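Cobalt-precorrin-5B C(1)-methyltransferase (Archaeoglobus fulgidus, PDB 1SR8) probably catalyses the S-adenosyl-L-methionine-dependent methylation of C-1 in cobalt-precorrin-5B, giving cobalt-precorrin-6A, in the anaerobic route to cobalamin. Local coordinates at residues Asn102-Glu107 / Gly179-Leu184; Ala48-Val53 / Val76-Glu81. All coordinates share one frame; numbering follows the deposited sequence.

Contact 1 of 2, residues Asn102-Glu107 / Gly179-Leu184; sequences NGIIFE and GGISIL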
# COMPACT_ATOMS: atom_id res chain seq x y z
N ASN A 102 -8.61 7.12 4.84
CA ASN A 102 -8.19 8.19 3.94
C ASN A 102 -8.37 9.49 4.73
O ASN A 102 -9.31 9.61 5.52
CB ASN A 102 -9.07 8.20 2.68
CG ASN A 102 -8.87 9.44 1.82
OD1 ASN A 102 -7.75 9.80 1.47
ND2 ASN A 102 -9.97 10.08 1.46
N GLY A 103 -7.45 10.44 4.57
CA GLY A 103 -7.56 11.69 5.30
C GLY A 103 -7.22 11.66 6.78
O GLY A 103 -7.27 12.69 7.45
N ILE A 104 -6.87 10.49 7.32
CA ILE A 104 -6.53 10.39 8.73
C ILE A 104 -5.18 11.07 9.04
O ILE A 104 -4.21 10.93 8.29
CB ILE A 104 -6.50 8.92 9.19
CG1 ILE A 104 -6.87 8.83 10.67
CG2 ILE A 104 -5.13 8.30 8.95
CD1 ILE A 104 -7.33 7.47 11.10
N ILE A 105 -5.13 11.82 10.14
CA ILE A 105 -3.91 12.52 10.51
C ILE A 105 -2.91 11.70 11.33
O ILE A 105 -3.28 10.98 12.26
CB ILE A 105 -4.22 13.79 11.32
CG1 ILE A 105 -4.87 14.84 10.42
CG2 ILE A 105 -2.94 14.35 11.93
CD1 ILE A 105 -3.94 15.42 9.38
N PHE A 106 -1.64 11.85 10.98
CA PHE A 106 -0.54 11.20 11.68
C PHE A 106 0.32 12.30 12.28
O PHE A 106 0.69 13.26 11.60
CB PHE A 106 0.32 10.37 10.72
CG PHE A 106 -0.13 8.95 10.58
CD1 PHE A 106 0.53 7.93 11.24
CD2 PHE A 106 -1.24 8.64 9.80
CE1 PHE A 106 0.09 6.61 11.14
CE2 PHE A 106 -1.68 7.33 9.69
CZ PHE A 106 -1.02 6.31 10.36
N GLU A 107 0.63 12.18 13.57
CA GLU A 107 1.47 13.17 14.22
C GLU A 107 2.76 12.50 14.69
O GLU A 107 2.75 11.36 15.16
CB GLU A 107 0.77 13.79 15.43
CG GLU A 107 -0.57 14.43 15.14
CD GLU A 107 -1.05 15.28 16.30
OE1 GLU A 107 -0.85 14.86 17.47
OE2 GLU A 107 -1.63 16.36 16.06
N GLY A 179 -7.85 -0.10 20.75
CA GLY A 179 -7.35 1.21 21.14
C GLY A 179 -6.80 2.07 20.01
O GLY A 179 -6.25 3.14 20.27
N GLY A 180 -6.93 1.61 18.77
CA GLY A 180 -6.42 2.40 17.66
C GLY A 180 -6.28 1.62 16.36
O GLY A 180 -6.59 0.43 16.30
N ILE A 181 -5.83 2.31 15.32
CA ILE A 181 -5.66 1.68 14.01
C ILE A 181 -4.32 0.96 13.88
O ILE A 181 -3.44 1.07 14.75
CB ILE A 181 -5.73 2.72 12.88
CG1 ILE A 181 -4.62 3.76 13.05
CG2 ILE A 181 -7.07 3.42 12.91
CD1 ILE A 181 -4.44 4.67 11.85
N SER A 182 -4.17 0.23 12.78
CA SER A 182 -2.94 -0.48 12.47
C SER A 182 -2.11 0.40 11.53
O SER A 182 -2.64 1.25 10.82
CB SER A 182 -3.25 -1.80 11.75
OG SER A 182 -4.20 -2.58 12.45
N ILE A 183 -0.80 0.22 11.56
CA ILE A 183 0.08 0.95 10.67
C ILE A 183 0.65 -0.15 9.78
O ILE A 183 1.34 -1.05 10.25
CB ILE A 183 1.19 1.66 11.44
CG1 ILE A 183 0.57 2.72 12.35
CG2 ILE A 183 2.19 2.29 10.48
CD1 ILE A 183 1.56 3.53 13.14
N LEU A 184 0.33 -0.09 8.49
CA LEU A 184 0.76 -1.12 7.57
C LEU A 184 1.03 -0.63 6.16
O LEU A 184 0.95 0.56 5.87
CB LEU A 184 -0.30 -2.22 7.56
CG LEU A 184 -1.73 -1.74 7.34
CD1 LEU A 184 -1.98 -1.57 5.85
CD2 LEU A 184 -2.72 -2.74 7.93

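Contact 2 of 2, residues Ala48-Val53 / Val76-Glu81; sequences ASAAAV and VEVEVE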
# COMPACT_ATOMS: atom_id res chain seq x y z
N ALA A 48 3.19 7.53 8.22
CA ALA A 48 3.90 7.54 9.49
C ALA A 48 5.37 7.90 9.26
O ALA A 48 5.97 8.68 10.01
CB ALA A 48 3.78 6.17 10.17
N SER A 49 5.95 7.32 8.20
CA SER A 49 7.34 7.59 7.87
C SER A 49 7.55 9.06 7.57
O SER A 49 8.52 9.67 8.03
CB SER A 49 7.77 6.76 6.66
OG SER A 49 7.81 5.38 6.98
N ALA A 50 6.63 9.63 6.79
CA ALA A 50 6.72 11.03 6.42
C ALA A 50 6.67 11.91 7.67
O ALA A 50 7.46 12.85 7.79
CB ALA A 50 5.58 11.40 5.47
N ALA A 51 5.77 11.59 8.59
CA ALA A 51 5.65 12.36 9.84
C ALA A 51 6.95 12.33 10.62
O ALA A 51 7.45 13.36 11.06
CB ALA A 51 4.51 11.82 10.70
N ALA A 52 7.52 11.14 10.77
CA ALA A 52 8.77 10.98 11.51
C ALA A 52 9.91 11.76 10.86
O ALA A 52 10.63 12.49 11.53
CB ALA A 52 9.14 9.51 11.59
N VAL A 53 10.07 11.59 9.55
CA VAL A 53 11.12 12.30 8.83
C VAL A 53 10.95 13.82 8.91
O VAL A 53 11.93 14.54 9.09
CB VAL A 53 11.15 11.86 7.35
CG1 VAL A 53 12.13 12.70 6.58
CG2 VAL A 53 11.54 10.39 7.26
N VAL A 76 8.95 8.49 -2.26
CA VAL A 76 7.79 9.34 -2.50
C VAL A 76 7.88 10.64 -1.74
O VAL A 76 8.29 10.67 -0.59
CB VAL A 76 6.48 8.65 -2.09
CG1 VAL A 76 5.30 9.57 -2.39
CG2 VAL A 76 6.32 7.35 -2.84
N GLU A 77 7.47 11.73 -2.38
CA GLU A 77 7.49 13.02 -1.73
C GLU A 77 6.11 13.24 -1.11
O GLU A 77 5.08 13.08 -1.77
CB GLU A 77 7.82 14.08 -2.77
CG GLU A 77 8.00 15.47 -2.22
CD GLU A 77 8.40 16.44 -3.31
OE1 GLU A 77 9.56 16.38 -3.77
OE2 GLU A 77 7.54 17.25 -3.72
N VAL A 78 6.10 13.58 0.17
CA VAL A 78 4.87 13.79 0.92
C VAL A 78 4.81 15.20 1.49
O VAL A 78 5.79 15.71 2.05
CB VAL A 78 4.76 12.77 2.10
CG1 VAL A 78 3.46 12.98 2.88
CG2 VAL A 78 4.83 11.35 1.57
N GLU A 79 3.65 15.84 1.34
CA GLU A 79 3.45 17.18 1.88
C GLU A 79 3.14 17.05 3.36
O GLU A 79 2.33 16.23 3.77
CB GLU A 79 2.31 17.89 1.14
CG GLU A 79 2.69 18.32 -0.26
CD GLU A 79 2.12 19.67 -0.64
OE1 GLU A 79 0.90 19.76 -0.92
OE2 GLU A 79 2.89 20.66 -0.63
N VAL A 80 3.81 17.87 4.16
CA VAL A 80 3.62 17.82 5.60
C VAL A 80 3.53 19.23 6.19
O VAL A 80 3.76 20.22 5.49
CB VAL A 80 4.82 17.11 6.28
CG1 VAL A 80 5.03 15.73 5.69
CG2 VAL A 80 6.08 17.94 6.12
N GLU A 81 3.17 19.29 7.46
CA GLU A 81 3.08 20.54 8.20
C GLU A 81 3.96 20.29 9.42
O GLU A 81 3.51 19.77 10.43
CB GLU A 81 1.64 20.80 8.64
CG GLU A 81 1.45 22.11 9.39
CD GLU A 81 0.07 22.24 10.00
OE1 GLU A 81 -0.27 21.43 10.90
OE2 GLU A 81 -0.69 23.15 9.59

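Contact 1 of 2, residues Asn102-Glu107 / Gly179-Leu184
Ile104 faces Ile181 and Phe106 faces Ile183 across a gap of side-chain width, the CA atoms of the first two lying 10.2 Å apart and those of the second two 10.3 Å. The segments run crosswise and touch through side chains alone, in an apolar packing between two sheets: 102-107 leads into strand 105-111 of the six-stranded sheet, while 179-184 includes the short, weakly bonded edge strand 180-181 of a three-stranded one. Isoleucine suits this spacing because its CG1-CD1 arm reaches far from a stiff, branched base. Ile104 and Ile181 meet tip to tip, CD1 to CD1 at 4.1 Å. In Ile181 the CG1 arm is folded back over the main chain, flanked by N and C (chi1 61°), which brings its CD1 within 4.1 Å of Phe106 CZ as well, so one methyl serves two partners. The phenyl ring, a flat filler, also lies against Thr44 and Thr47 of helix 44-57, whereas Ile183 turns to Ala135 and Ile139 of helix 133-149. Phe106 and Ile183 run side by side, pointing opposite ways, and Ile183 CD1 sits at the ring edge, in plane, 4.0 Å from Phe106 CE1.

Contact 2 of 2, residues Ala48-Val53 / Val76-Glu81
Ala50 sets its single methyl on the isopropyl group of Val78, and this is the closest approach of the contact. Ala50 CB lies 3.7 Å from Val78 CG1 and equally close to Val78 CB, with Val78 CG2 only slightly farther at 4.0 Å, so the methyl rests on the whole branch and not on one tip. The torsion of Val78 explains this: with CG1 opposite the backbone N (chi1 -179°) and CG2 beside it, both methyls flank the approaching alanine. Val80 stands farther off, its CG1 lying 4.3 Å from Ala50 O and 4.4 Å from Ala50 CB, yet it buries as much of its own surface as Val78 does. Alanine suits the helix here because its small side chain lets the backbone come close: Ala50 CA and Val78 CA are 6.4 Å apart.

Behind this first shell, strand alternation presents the valines. Val78 and Val80 direct their CB atoms at the helix, while the intervening Glu79 points away; Glu77, Glu79 and Glu81 are exposed, as charged residues should be on the outer face. Backbone hydrogen bonds of Val78 with Val66 and of Val80 with Glu64 hold the strand beside 63-68, and Val89 of the other neighbouring strand packs against both valines. On the helix, Ala51 continues the apolar surface onto Val89 and Ala108, and Val53 reaches Val68. Ser49 faces helix 133-149, and its buried hydroxyl is satisfied within its own helix by the carbonyl oxygen of Gly45. The bond from Ala52 N to Ala48 O, 3.0 Å long, belongs to the regular helical turn that carries Ala50. The whole is a helix layered on one face of a largely antiparallel sheet, a two-layer alpha/beta packing in which an alanine-rich helix lies close to a row of valines.

Overall arrangement
After helix 21-26 and strands 30-33 and 36-42, the chain enters helix 44-57, then strand 63-68, before 76-81 returns to pack under the helix: contact 2 closes this short loop. Strand 86-90 follows, and only then does contact 1 open at 102-107, to close 71 intervening residues later at 179-184, after helix 133-149 and strand 155-159. The two loops are therefore in series, neither enclosing nor crossing the other. In space they touch. Phe106 CD1 packs 3.8 Å from Ala48 CA, and Ile183 CG2 also reaches Ala48 CB, so helix 44-57 links the six-stranded sheet to the segment leaving the three-stranded one.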